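Phenazine-1-carboxylate N-methyltransferase (Pseudomonas aeruginosa, PDB 2IP2) catalyses the methylation of phenazine-1-carboxylate to 5-methylphenazine-1-carboxylate with S-adenosyl-L-methionine as methyl donor, a step in the biosynthesis of the virulence pigment pyocyanine. Local coordinates at residues F171-G176 / G194-R199; Y237-I242 / G266-I271; A315-V320 / M328-R333. All blocks are in the same frame, centred on the assembly; numbering follows the deposited sequence. Where two conformers were deposited one is given.

Contact 1 (F171-G176 / G194-R199); sequences FVDVGG and GVMLDR
The Phe171 ring turns one face to Gly194. Gly194 CA sits over the centre of the ring, 3.6 Å from its centroid, in a CH-pi contact. The ring gets there because Phe171 CG stands between the backbone N and the carbonyl carbon (chi1 64°). It packs directly on the backbone of Gly194.

Backbone bonds join the two parallel strands. Val195 N reaches Phe171 O, Asp173 N reaches Val195 O at 2.7 Å, and Leu197 N reaches Asp173 O. At the strand ends Leu197 O takes two amides. Gly176 N binds it well (3.1 Å, N-H...O angle 168°), while the bond from Gly175 N is weak. The type II turn from Asp173 to Gly176 brings both amides to this oxygen.

On the face of Val172 and Val174, Val174 CB lies 4.4 Å from Leu197 CD2. On the face of Phe171, Asp173 and Met196 run side by side, with Asp173 OD2 3.9 Å from Met196 CE. The same OD2 is hydrogen-bonded to Thr182 OG1 of helix 180-188. Asp198 OD2 accepts from Gly177 N, which ties the acid to the glycine-rich loop.

This is the first beta-alpha-beta unit of a class I, Rossmann-like methyltransferase, with its glycine-rich loop next to Asp198, a predicted S-adenosyl-L-methionine ligand.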
# COMPACT_ATOMS: atom_id res chain seq x y z
N PHE A 171 15.56 -4.30 37.70
CA PHE A 171 14.32 -3.89 37.08
C PHE A 171 13.23 -4.93 37.25
O PHE A 171 13.53 -6.08 37.59
CB PHE A 171 14.56 -3.57 35.60
CG PHE A 171 15.00 -4.76 34.80
CD1 PHE A 171 14.04 -5.61 34.22
CD2 PHE A 171 16.36 -5.06 34.64
CE1 PHE A 171 14.40 -6.70 33.48
CE2 PHE A 171 16.76 -6.15 33.87
CZ PHE A 171 15.78 -6.98 33.29
N VAL A 172 11.97 -4.52 37.01
CA VAL A 172 10.81 -5.44 37.04
C VAL A 172 10.05 -5.23 35.74
O VAL A 172 9.59 -4.11 35.46
CB VAL A 172 9.88 -5.21 38.30
CG1 VAL A 172 8.62 -6.10 38.30
CG2 VAL A 172 10.65 -5.40 39.61
N ASP A 173 9.95 -6.29 34.95
CA ASP A 173 9.28 -6.27 33.67
C ASP A 173 7.83 -6.71 33.94
O ASP A 173 7.55 -7.89 34.05
CB ASP A 173 10.02 -7.22 32.68
CG ASP A 173 9.50 -7.15 31.24
OD1 ASP A 173 8.44 -6.53 31.03
OD2 ASP A 173 10.14 -7.77 30.30
N VAL A 174 6.92 -5.74 34.10
CA VAL A 174 5.54 -6.09 34.44
C VAL A 174 4.73 -6.43 33.14
O VAL A 174 4.63 -5.61 32.21
CB VAL A 174 4.87 -5.08 35.50
CG1 VAL A 174 5.88 -4.11 36.15
CG2 VAL A 174 3.73 -4.34 34.96
N GLY A 175 4.17 -7.62 33.05
CA GLY A 175 3.48 -8.06 31.84
C GLY A 175 4.45 -8.43 30.76
O GLY A 175 4.27 -8.07 29.59
N GLY A 176 5.51 -9.14 31.12
CA GLY A 176 6.62 -9.32 30.18
C GLY A 176 6.43 -10.23 28.98
O GLY A 176 7.29 -10.21 28.04
N GLY A 194 17.07 -8.57 37.02
CA GLY A 194 15.68 -8.29 36.77
C GLY A 194 14.73 -9.41 37.14
O GLY A 194 15.12 -10.57 37.24
N VAL A 195 13.47 -9.01 37.30
CA VAL A 195 12.36 -9.92 37.50
C VAL A 195 11.33 -9.68 36.42
O VAL A 195 10.96 -8.51 36.12
CB VAL A 195 11.69 -9.68 38.90
CG1 VAL A 195 10.50 -10.59 39.07
CG2 VAL A 195 12.71 -9.96 40.04
N MET A 196 10.86 -10.75 35.81
CA MET A 196 9.73 -10.65 34.93
C MET A 196 8.50 -11.24 35.59
O MET A 196 8.47 -12.41 36.00
CB MET A 196 10.01 -11.40 33.62
CG MET A 196 8.79 -11.55 32.70
SD MET A 196 9.25 -12.50 31.26
CE MET A 196 10.74 -11.61 30.83
N LEU A 197 7.46 -10.42 35.65
CA LEU A 197 6.15 -10.82 36.13
C LEU A 197 5.23 -11.10 34.95
O LEU A 197 5.17 -10.34 33.99
CB LEU A 197 5.56 -9.66 36.94
CG LEU A 197 4.18 -9.83 37.57
CD1 LEU A 197 4.24 -10.86 38.74
CD2 LEU A 197 3.68 -8.44 38.10
N ASP A 198 4.47 -12.17 35.03
CA ASP A 198 3.28 -12.34 34.20
C ASP A 198 2.30 -13.18 35.00
O ASP A 198 2.59 -13.51 36.14
CB ASP A 198 3.62 -12.97 32.83
CG ASP A 198 2.65 -12.54 31.74
OD1 ASP A 198 1.42 -12.44 32.02
OD2 ASP A 198 3.13 -12.31 30.60
N ARG A 199 1.14 -13.48 34.40
CA ARG A 199 0.05 -14.24 35.06
C ARG A 199 0.50 -15.68 35.31
O ARG A 199 1.16 -16.26 34.46
CB ARG A 199 -1.18 -14.23 34.14
CG ARG A 199 -2.53 -14.22 34.87
CD ARG A 199 -3.63 -13.46 34.07
NE ARG A 199 -4.57 -12.65 34.88
CZ ARG A 199 -4.54 -12.50 36.21
NH1 ARG A 199 -3.62 -13.11 36.94
NH2 ARG A 199 -5.45 -11.74 36.82

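Contact 2 (Y237-I242 / G266-I271); sequences YLLSRI and GRVVVI
Leu239 and Val268 meet at an angle on the side of the sheet that faces helix 248-261. Leu239 CD2 touches Val268 CG1 at 4.0 Å. Leu239 CG lies anti to the carbonyl carbon (chi1 -89°), and from there CD2 reaches back toward the earlier residue of the neighbouring strand. Tyr237 CB packs on Val268 CG2 at 3.9 Å on the same side. The Tyr237 ring then leads away from the strand, with Arg267 O near its plane at the edge. Its hydroxyl is held by Pro231 O and Gly234 N.

On the other side of the sheet Leu238 and Val269 lie side by side. Leu238 CD2 comes 4.1 Å from Val269 CB and also brushes Ile271 CD1. Ser240 CB rests on Ile271 CD1 at 4.1 Å. Leu181 and Ile185 of helix 180-188 cover Leu238. The two layers of helices and the parallel strands between them are those of the Rossmann-like methyltransferase domain. Strand 236-240, helix 248-261 and strand 267-272 form one of its beta-alpha-beta units.

Four backbone bonds run through this buried part. The shortest is Val269 N to Tyr237 O, 2.7 Å. In the bond from Ile271 N to Leu239 O the donor stands 38° out of the carbonyl plane.

The ends are looser. Arg241 is exposed. Its backbone N makes the fifth bond, to Ile271 O at 2.9 Å, straight along the C=O axis, but its CB points away from strand 267-271. Arg241 is predicted to bind S-adenosyl-L-methionine. At the far end the Arg267 side chain also leads away from strand 237-240. Its NH2 bonds Gly266 O, which lies in the guanidinium plane, and its NE forms a salt bridge with Glu317.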
# COMPACT_ATOMS: atom_id res chain seq x y z
N TYR A 237 10.79 0.06 36.85
CA TYR A 237 9.55 -0.72 36.57
C TYR A 237 9.13 -0.43 35.13
O TYR A 237 8.71 0.68 34.82
CB TYR A 237 8.41 -0.33 37.53
CG TYR A 237 8.68 -0.96 38.89
CD1 TYR A 237 9.72 -0.49 39.71
CD2 TYR A 237 7.92 -2.06 39.32
CE1 TYR A 237 9.98 -1.13 40.95
CE2 TYR A 237 8.17 -2.68 40.55
CZ TYR A 237 9.20 -2.20 41.35
OH TYR A 237 9.48 -2.85 42.55
N LEU A 238 9.24 -1.46 34.30
CA LEU A 238 8.98 -1.34 32.84
C LEU A 238 7.56 -1.79 32.62
O LEU A 238 7.20 -2.92 33.02
CB LEU A 238 9.93 -2.30 32.14
CG LEU A 238 11.41 -2.04 32.39
CD1 LEU A 238 12.18 -3.34 32.12
CD2 LEU A 238 11.92 -0.79 31.67
N LEU A 239 6.76 -0.93 31.99
CA LEU A 239 5.36 -1.15 31.66
C LEU A 239 5.27 -1.08 30.12
O LEU A 239 5.04 -0.01 29.58
CB LEU A 239 4.47 -0.03 32.30
CG LEU A 239 3.96 -0.30 33.73
CD1 LEU A 239 5.08 -0.74 34.67
CD2 LEU A 239 3.19 0.93 34.31
N SER A 240 5.53 -2.20 29.45
CA SER A 240 5.68 -2.20 27.99
C SER A 240 4.42 -2.76 27.41
O SER A 240 4.04 -3.92 27.70
CB SER A 240 6.89 -3.05 27.57
OG SER A 240 6.98 -3.24 26.15
N ARG A 241 3.74 -1.95 26.61
CA ARG A 241 2.51 -2.37 25.96
C ARG A 241 1.55 -3.01 26.96
O ARG A 241 0.97 -4.05 26.67
CB ARG A 241 2.83 -3.37 24.83
CG ARG A 241 3.67 -2.78 23.75
CD ARG A 241 3.52 -3.57 22.44
NE ARG A 241 4.68 -4.43 22.14
CZ ARG A 241 5.85 -3.98 21.67
NH1 ARG A 241 6.03 -2.68 21.45
NH2 ARG A 241 6.85 -4.84 21.41
N ILE A 242 1.42 -2.42 28.14
CA ILE A 242 0.57 -2.97 29.17
C ILE A 242 -0.57 -2.00 29.54
O ILE A 242 -1.69 -2.41 29.71
CB ILE A 242 1.39 -3.51 30.39
CG1 ILE A 242 0.66 -4.67 31.08
CG2 ILE A 242 1.76 -2.40 31.36
CD1 ILE A 242 0.69 -6.05 30.34
N GLY A 266 13.20 5.37 42.55
CA GLY A 266 12.85 4.40 41.49
C GLY A 266 12.16 5.12 40.34
O GLY A 266 11.71 6.27 40.50
N ARG A 267 12.02 4.42 39.20
CA ARG A 267 11.39 5.03 38.03
C ARG A 267 10.34 4.04 37.55
O ARG A 267 10.53 2.85 37.69
CB ARG A 267 12.40 5.30 36.88
CG ARG A 267 13.47 6.44 37.14
CD ARG A 267 12.74 7.74 37.57
NE ARG A 267 13.61 8.90 37.75
CZ ARG A 267 14.04 9.34 38.95
NH1 ARG A 267 14.81 10.41 39.02
NH2 ARG A 267 13.70 8.71 40.07
N VAL A 268 9.24 4.57 37.02
CA VAL A 268 8.32 3.77 36.21
C VAL A 268 8.57 4.22 34.77
O VAL A 268 8.77 5.42 34.49
CB VAL A 268 6.85 3.96 36.63
CG1 VAL A 268 5.89 3.61 35.51
CG2 VAL A 268 6.52 3.11 37.88
N VAL A 269 8.63 3.24 33.86
CA VAL A 269 8.98 3.52 32.47
C VAL A 269 7.88 2.87 31.60
O VAL A 269 7.72 1.64 31.61
CB VAL A 269 10.39 2.94 32.10
CG1 VAL A 269 10.63 3.01 30.53
CG2 VAL A 269 11.51 3.66 32.89
N VAL A 270 7.09 3.71 30.93
CA VAL A 270 6.00 3.25 30.11
C VAL A 270 6.50 3.23 28.66
O VAL A 270 7.05 4.24 28.14
CB VAL A 270 4.82 4.21 30.21
CG1 VAL A 270 3.72 3.79 29.26
CG2 VAL A 270 4.30 4.31 31.69
N ILE A 271 6.39 2.07 28.01
CA ILE A 271 6.87 1.96 26.62
C ILE A 271 5.63 1.63 25.85
O ILE A 271 5.06 0.56 26.08
CB ILE A 271 7.90 0.82 26.50
CG1 ILE A 271 9.10 1.09 27.41
CG2 ILE A 271 8.35 0.66 25.05
CD1 ILE A 271 9.76 -0.19 27.89

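Contact 3 (A315-V320 / M328-R333); sequences AVERIV and MIVAAR
Met328 folds its methyl group against Val320, with CE 3.6 Å from Val320 CG2. The chain is straight to SD and bends only at chi3 (77°), which turns CE toward this valine. The same CE lies over one face of the Arg318 guanidinium group, whose NH1 bonds Leu163 O. The two strands form the C-terminal beta hairpin at one edge of the Rossmann-like sheet; strand 326-333 runs against its neighbours on both sides.

On the opposite side of the hairpin Val316 and Ile329 cross. Ile329 CG2 sits 4.0 Å from both Val316 CG1 and Val316 CG2. Helix 302-311 covers this side through Val306 and Leu309 on Val316, and Val305 and Leu309 on Ile329.

The pairing is regular at both ends. Val320 and Met328 exchange two bonds of 2.8 Å, from Val320 N to Met328 O and from Met328 N to Val320 O. Ala315 and Ala332 likewise form a hydrogen-bonded pair. Between them the register slips by one residue. Glu317 and Arg318 both face Val330, a classic beta bulge. Glu317 runs alongside Val330, its OE1 4.1 Å from Val330 CG1. Val330 O takes both bulge amides: Glu317 N at 2.7 Å and, weakly, Arg318 N at 3.3 Å.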
# COMPACT_ATOMS: atom_id res chain seq x y z
N ALA A 315 5.25 11.86 38.34
CA ALA A 315 5.72 13.04 37.61
C ALA A 315 6.61 12.63 36.42
O ALA A 315 7.65 12.05 36.62
CB ALA A 315 6.54 13.94 38.55
N VAL A 316 6.20 12.97 35.19
CA VAL A 316 7.03 12.69 34.01
C VAL A 316 8.32 13.44 34.03
O VAL A 316 8.34 14.67 34.21
CB VAL A 316 6.31 13.01 32.66
CG1 VAL A 316 7.24 12.68 31.50
CG2 VAL A 316 5.05 12.23 32.58
N GLU A 317 9.39 12.69 33.84
CA GLU A 317 10.75 13.22 33.80
C GLU A 317 11.27 13.39 32.38
O GLU A 317 12.01 14.33 32.06
CB GLU A 317 11.67 12.26 34.54
CG GLU A 317 13.15 12.43 34.19
CD GLU A 317 14.00 11.28 34.65
OE1 GLU A 317 13.72 10.76 35.76
OE2 GLU A 317 14.92 10.89 33.90
N ARG A 318 10.89 12.47 31.50
CA ARG A 318 11.44 12.45 30.16
C ARG A 318 10.45 11.81 29.25
O ARG A 318 9.83 10.83 29.65
CB ARG A 318 12.61 11.49 30.13
CG ARG A 318 13.90 12.05 29.95
CD ARG A 318 14.87 10.93 30.22
NE ARG A 318 15.58 10.60 29.00
CZ ARG A 318 16.54 9.70 28.94
NH1 ARG A 318 16.89 9.04 30.03
NH2 ARG A 318 17.14 9.49 27.78
N ILE A 319 10.35 12.30 28.02
CA ILE A 319 9.65 11.55 26.97
C ILE A 319 10.61 11.39 25.82
O ILE A 319 11.18 12.39 25.35
CB ILE A 319 8.38 12.31 26.49
CG1 ILE A 319 7.45 12.57 27.68
CG2 ILE A 319 7.64 11.53 25.35
CD1 ILE A 319 6.23 13.44 27.33
N VAL A 320 10.78 10.15 25.35
CA VAL A 320 11.71 9.89 24.24
C VAL A 320 10.98 9.18 23.09
O VAL A 320 10.22 8.23 23.35
CB VAL A 320 12.92 9.02 24.73
CG1 VAL A 320 13.90 8.63 23.57
CG2 VAL A 320 13.68 9.69 25.85
N MET A 328 8.84 6.31 24.87
CA MET A 328 9.32 5.87 26.19
C MET A 328 9.02 7.03 27.11
O MET A 328 9.50 8.13 26.87
CB MET A 328 10.82 5.58 26.18
CG MET A 328 11.36 5.18 27.62
SD MET A 328 13.14 4.83 27.63
CE MET A 328 13.77 6.52 27.60
N ILE A 329 8.20 6.80 28.12
CA ILE A 329 7.85 7.86 29.10
C ILE A 329 8.44 7.43 30.47
O ILE A 329 8.01 6.43 31.04
CB ILE A 329 6.33 8.05 29.17
CG1 ILE A 329 5.78 8.53 27.80
CG2 ILE A 329 5.94 9.05 30.27
CD1 ILE A 329 4.24 8.31 27.64
N VAL A 330 9.42 8.21 30.96
CA VAL A 330 10.02 7.94 32.27
C VAL A 330 9.37 8.85 33.34
O VAL A 330 9.26 10.08 33.15
CB VAL A 330 11.56 8.07 32.25
CG1 VAL A 330 12.15 7.62 33.61
CG2 VAL A 330 12.16 7.20 31.13
N ALA A 331 8.90 8.26 34.44
CA ALA A 331 8.29 9.07 35.49
C ALA A 331 8.89 8.66 36.84
O ALA A 331 9.29 7.51 37.03
CB ALA A 331 6.78 8.92 35.49
N ALA A 332 9.02 9.64 37.75
CA ALA A 332 9.40 9.36 39.16
C ALA A 332 8.24 9.64 40.09
O ALA A 332 7.22 10.22 39.71
CB ALA A 332 10.63 10.15 39.56
N ARG A 333 8.40 9.18 41.33
CA ARG A 333 7.49 9.54 42.41
C ARG A 333 7.29 11.06 42.46
O ARG A 333 8.27 11.82 42.57
CB ARG A 333 8.08 9.08 43.74
CG ARG A 333 7.05 8.77 44.83
CD ARG A 333 7.72 8.39 46.15
NE ARG A 333 8.66 7.26 46.03
CZ ARG A 333 8.35 5.98 46.29
NH1 ARG A 333 7.13 5.64 46.68
NH2 ARG A 333 9.27 5.04 46.15

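Overall arrangement
Following the chain from the N terminus, the dimerisation region and a run of helices come first. Contact 1 then closes a loop through helix 180-188. Contact 2 closes a second through helix 248-261, and contact 3 closes the short turn of the hairpin. The three loops follow in series; none nests or crosses. All lie in one sheet. Strands 170-174 and 236-240 are neighbours, so contact 1 touches contact 2 through Val172 O to Leu238 N. Contact 2 meets contact 3 through Val270 O to Ile329 N and the Arg267 to Glu317 salt bridge. Contacts 1 and 3 do not touch; their nearest atoms are about 12 Å apart.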